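Local coordinates for exopolysaccharide biosynthesis protein (Pantoea stewartii subsp. stewartii DC283, PDB 6TGF) that modifies the glycan of the bacterial biofilm, probably as a hydrolase, using a bacteriophage tailspike-like parallel beta-helix fold, at residues L71-A76 and P126-A131; G84-V89 and I101-T106. One frame throughout, in Å; residues are numbered along the deposited sequence.

Interaction 1 of 2, residues L71-A76 and P126-A131; sequences LWIGRA and PSHAMA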
# COMPACT_ATOMS: atom_id res chain seq x y z
N LEU B 71 0.87 48.04 -50.17
CA LEU B 71 0.09 47.95 -48.90
C LEU B 71 -0.98 49.05 -48.90
O LEU B 71 -0.64 50.21 -49.20
CB LEU B 71 1.05 48.10 -47.71
CG LEU B 71 0.41 48.10 -46.33
CD1 LEU B 71 -0.28 46.77 -46.03
CD2 LEU B 71 1.44 48.41 -45.26
N TRP B 72 -2.22 48.68 -48.57
CA TRP B 72 -3.39 49.59 -48.42
C TRP B 72 -3.88 49.54 -46.97
O TRP B 72 -4.02 48.43 -46.43
CB TRP B 72 -4.52 49.19 -49.38
CG TRP B 72 -4.31 49.58 -50.81
CD1 TRP B 72 -4.67 50.76 -51.40
CD2 TRP B 72 -3.75 48.77 -51.85
NE1 TRP B 72 -4.35 50.74 -52.73
CE2 TRP B 72 -3.79 49.53 -53.04
CE3 TRP B 72 -3.21 47.48 -51.90
CZ2 TRP B 72 -3.30 49.05 -54.25
CZ3 TRP B 72 -2.74 47.00 -53.10
CH2 TRP B 72 -2.78 47.78 -54.26
N ILE B 73 -4.14 50.71 -46.37
CA ILE B 73 -4.82 50.87 -45.05
C ILE B 73 -6.12 51.64 -45.31
O ILE B 73 -6.05 52.84 -45.60
CB ILE B 73 -3.92 51.60 -44.03
CG1 ILE B 73 -2.47 51.11 -44.07
CG2 ILE B 73 -4.51 51.51 -42.63
CD1 ILE B 73 -2.29 49.66 -43.66
N GLY B 74 -7.27 50.95 -45.21
CA GLY B 74 -8.59 51.51 -45.56
C GLY B 74 -9.54 51.51 -44.37
O GLY B 74 -9.16 50.98 -43.31
N ARG B 75 -10.73 52.09 -44.55
CA ARG B 75 -11.79 52.18 -43.52
C ARG B 75 -12.25 50.77 -43.14
O ARG B 75 -12.38 49.93 -44.06
CB ARG B 75 -12.99 52.99 -44.03
CG ARG B 75 -14.00 53.34 -42.95
CD ARG B 75 -15.33 53.82 -43.49
NE ARG B 75 -15.27 54.20 -44.89
CZ ARG B 75 -15.77 53.50 -45.90
NH1 ARG B 75 -16.42 52.36 -45.69
NH2 ARG B 75 -15.64 53.94 -47.14
N ALA B 76 -12.50 50.53 -41.85
CA ALA B 76 -13.02 49.26 -41.31
C ALA B 76 -14.37 48.94 -41.97
O ALA B 76 -15.27 49.80 -41.91
CB ALA B 76 -13.15 49.35 -39.81
N PRO B 126 -6.66 52.37 -35.28
CA PRO B 126 -6.54 50.95 -34.94
C PRO B 126 -7.64 50.12 -35.60
O PRO B 126 -7.39 48.98 -35.95
CB PRO B 126 -6.65 50.92 -33.40
CG PRO B 126 -7.23 52.26 -33.02
CD PRO B 126 -6.74 53.22 -34.09
N SER B 127 -8.84 50.70 -35.76
CA SER B 127 -9.95 50.16 -36.57
C SER B 127 -9.71 50.53 -38.04
O SER B 127 -9.89 51.71 -38.39
CB SER B 127 -11.29 50.66 -36.08
OG SER B 127 -12.35 49.96 -36.70
N HIS B 128 -9.30 49.55 -38.86
CA HIS B 128 -8.97 49.75 -40.30
C HIS B 128 -9.07 48.43 -41.06
O HIS B 128 -8.83 47.37 -40.45
CB HIS B 128 -7.58 50.39 -40.45
CG HIS B 128 -6.46 49.53 -39.98
ND1 HIS B 128 -5.99 49.58 -38.68
CD2 HIS B 128 -5.72 48.59 -40.62
CE1 HIS B 128 -5.00 48.72 -38.54
NE2 HIS B 128 -4.82 48.10 -39.71
N ALA B 129 -9.41 48.51 -42.35
CA ALA B 129 -9.22 47.45 -43.36
C ALA B 129 -7.75 47.48 -43.81
O ALA B 129 -7.17 48.58 -43.82
CB ALA B 129 -10.15 47.65 -44.52
N MET B 130 -7.19 46.32 -44.16
CA MET B 130 -5.79 46.20 -44.66
C MET B 130 -5.76 45.22 -45.83
O MET B 130 -6.33 44.12 -45.71
CB MET B 130 -4.85 45.72 -43.55
CG MET B 130 -3.38 45.86 -43.90
SD MET B 130 -2.30 45.09 -42.67
CE MET B 130 -2.14 46.43 -41.49
N ALA B 131 -5.11 45.62 -46.93
CA ALA B 131 -4.95 44.83 -48.17
C ALA B 131 -3.48 44.86 -48.61
O ALA B 131 -2.89 45.96 -48.63
CB ALA B 131 -5.86 45.38 -49.24
O HOH W 1 -11.69 52.73 -40.11

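Interaction 2 of 2, residues G84-V89 and I101-T106; sequences GNQIPV and ITQPIT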
# COMPACT_ATOMS: atom_id res chain seq x y z
N GLY B 84 -11.89 55.59 -52.72
CA GLY B 84 -12.61 56.28 -51.63
C GLY B 84 -12.69 55.46 -50.36
O GLY B 84 -13.58 55.74 -49.54
N ASN B 85 -11.79 54.48 -50.19
CA ASN B 85 -11.75 53.57 -49.01
C ASN B 85 -10.46 53.77 -48.20
O ASN B 85 -10.44 53.32 -47.05
CB ASN B 85 -11.91 52.10 -49.43
CG ASN B 85 -13.32 51.77 -49.87
OD1 ASN B 85 -14.23 52.59 -49.77
ND2 ASN B 85 -13.52 50.55 -50.36
N GLN B 86 -9.44 54.43 -48.77
CA GLN B 86 -8.13 54.68 -48.10
C GLN B 86 -8.32 55.72 -47.00
O GLN B 86 -8.91 56.78 -47.29
CB GLN B 86 -7.08 55.16 -49.10
CG GLN B 86 -6.64 54.10 -50.11
CD GLN B 86 -7.56 54.01 -51.31
OE1 GLN B 86 -8.04 55.02 -51.82
NE2 GLN B 86 -7.79 52.80 -51.78
N ILE B 87 -7.85 55.43 -45.78
CA ILE B 87 -7.84 56.36 -44.61
C ILE B 87 -6.44 56.94 -44.46
O ILE B 87 -5.47 56.35 -44.95
CB ILE B 87 -8.33 55.66 -43.32
CG1 ILE B 87 -7.41 54.53 -42.87
CG2 ILE B 87 -9.77 55.19 -43.49
CD1 ILE B 87 -7.58 54.14 -41.42
N PRO B 88 -6.27 58.11 -43.80
CA PRO B 88 -4.95 58.72 -43.64
C PRO B 88 -3.99 57.84 -42.83
O PRO B 88 -4.38 57.36 -41.77
CB PRO B 88 -5.22 60.06 -42.94
CG PRO B 88 -6.59 59.90 -42.30
CD PRO B 88 -7.34 58.92 -43.18
N VAL B 89 -2.78 57.63 -43.36
CA VAL B 89 -1.65 56.91 -42.70
C VAL B 89 -0.48 57.89 -42.59
O VAL B 89 -0.18 58.55 -43.60
CB VAL B 89 -1.25 55.64 -43.47
CG1 VAL B 89 -0.21 54.82 -42.72
CG2 VAL B 89 -2.45 54.78 -43.82
N ILE B 101 1.73 59.84 -45.68
CA ILE B 101 2.27 59.13 -46.88
C ILE B 101 1.10 58.85 -47.84
O ILE B 101 -0.04 58.71 -47.36
CB ILE B 101 3.06 57.86 -46.50
CG1 ILE B 101 2.34 56.97 -45.49
CG2 ILE B 101 4.45 58.23 -45.99
CD1 ILE B 101 1.33 56.03 -46.10
N THR B 102 1.39 58.83 -49.14
CA THR B 102 0.41 58.53 -50.23
C THR B 102 0.29 57.02 -50.39
O THR B 102 1.33 56.34 -50.45
CB THR B 102 0.83 59.19 -51.55
OG1 THR B 102 2.25 59.09 -51.66
CG2 THR B 102 0.42 60.64 -51.66
N GLN B 103 -0.95 56.51 -50.46
CA GLN B 103 -1.25 55.07 -50.68
C GLN B 103 -1.46 54.83 -52.17
O GLN B 103 -1.85 55.74 -52.90
CB GLN B 103 -2.48 54.67 -49.86
CG GLN B 103 -2.31 54.92 -48.37
CD GLN B 103 -3.35 54.20 -47.55
OE1 GLN B 103 -3.55 53.00 -47.69
NE2 GLN B 103 -4.02 54.93 -46.67
N PRO B 104 -1.21 53.60 -52.69
CA PRO B 104 -0.74 52.48 -51.87
C PRO B 104 0.72 52.63 -51.42
O PRO B 104 1.48 53.27 -52.12
CB PRO B 104 -0.87 51.28 -52.81
CG PRO B 104 -0.71 51.87 -54.20
CD PRO B 104 -1.35 53.24 -54.11
N ILE B 105 1.06 52.03 -50.28
CA ILE B 105 2.43 52.04 -49.69
C ILE B 105 3.26 50.95 -50.37
O ILE B 105 2.88 49.77 -50.26
CB ILE B 105 2.39 51.87 -48.16
CG1 ILE B 105 1.46 52.89 -47.50
CG2 ILE B 105 3.80 51.92 -47.57
CD1 ILE B 105 1.32 52.74 -46.00
N THR B 106 4.34 51.34 -51.06
CA THR B 106 5.27 50.43 -51.78
C THR B 106 6.12 49.68 -50.76
O THR B 106 6.76 50.34 -49.92
CB THR B 106 6.14 51.22 -52.76
OG1 THR B 106 5.28 51.92 -53.66
CG2 THR B 106 7.08 50.34 -53.56
O HOH W 2 -2.38 58.72 -45.97

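Interaction 1 of 2, residues L71-A76 and P126-A131
M130 runs alongside I73, its CG turned anti to the backbone N (chi1 -168°) and its chain bent only at the last torsion, both side chains pointing the same way; M130 CE meets I73 CD1 at 3.9 Å. H128 instead takes the position between N and the carbonyl carbon (chi1 65°), which brings its imidazole beside the other branch of I73: CG2 lies 3.7 Å from H128 CD2, and the two side chains cross obliquely. A branched isoleucine suits this place because its two arms can serve two neighbours. L71 adds its CD1, 3.9 Å from M130 CG. H128 ND1 is hydrogen-bonded to the backbone O of N125, which helps to fix the ring.

The backbones beneath form an antiparallel pairing, the short strand axes at 166°. W72 and A131 make a hydrogen-bonded pair, W72 N to A131 O at 2.8 Å with the donor almost in line with the C=O; G74 and A129 make the next such pair, G74 N to A129 O at 2.7 Å. I73 and M130 form the non-hydrogen-bonded pair between them. On the face that W72 shares with A129 and A131, the other residues are small: A131 CB touches W72 CB at 4.0 Å, and A131 O lies in the plane of the indole at its CE3 edge. Beyond G74 the regular pairing ends, but the chains stay close, and a water accepts from A76 N while donating to S127 O.

R81 covers W72 and A131 on one face, while strand 48-51 packs I50 on I73 and H128 and L51 on L71 on the other. In the four-stranded antiparallel sheet these are the two central strands, 69-74 bordered by 105-107 and 129-134 by 139-143.

Interaction 2 of 2, residues G84-V89 and I101-T106
Q103 reaches from the strand connection after I101 toward V89 and Q86, beside the open end of the beta-hairpin formed by strands 89-92 and 98-101. The region belongs to the head-binding family, whose name comes from phage tailspike proteins. The CB of Q103 points toward the other segment, and CG continues on an otherwise extended chain, set anti to the carbonyl carbon (chi1 -58°), carrying the amide toward strand 69-74. CD comes within 3.9 Å of V89 CG2, which the glutamine crosses at about a right angle. OE1 then accepts a hydrogen bond from I73 N, a backbone group of strand 69-74, while passing Q86 CG. The nearest atom to NE2 is I87 O, but the N-H is poorly aimed at it; the methyl V89 CG2 lies beside NE2. A glutamine suits the place, being long enough to reach that strand and ending in an amide whose oxygen can satisfy the backbone N-H of buried I73.

Q86 runs antiparallel to it, CB 3.9 Å from Q103 NE2, with the two amide planes 84° apart. Its own amide is engaged elsewhere, NE2 donating to A80 O.

V89, buried and branched at CB, fills the apolar side. Its CB meets I101 CD1 at 3.7 Å and its CG1 meets I105 CD1, while L122 of strand 121-124 packs on both V89 and I105. The backbone link is slight: I101 N donates to V89 O at 3.1 Å, and a water closes the other side of the same pair, accepting from V89 N at 2.9 Å and donating to I101 O at 2.7 Å.

How the interactions relate
Interaction 1 is a mostly buried pairing of two central sheet strands, whereas interaction 2 lies nearer the surface, where a loop and a strand connection meet. Their centres are about 9 Å apart, and strand 69-74 is common ground: its partner 129-134 borders one side, while 105-107, whose first residues end the segment 101-106, borders the other, with L71 N and I105 O 2.7 Å apart. Segments 84-89 and 101-106 both fall between the segments of interaction 1. The chemistry follows the place: repeated backbone bonds with small or apolar side chains in the sheet, against a single direct backbone bond, a bridging water and a glutamine amide where regular pairing is lacking. P104 packs on the W72 indole.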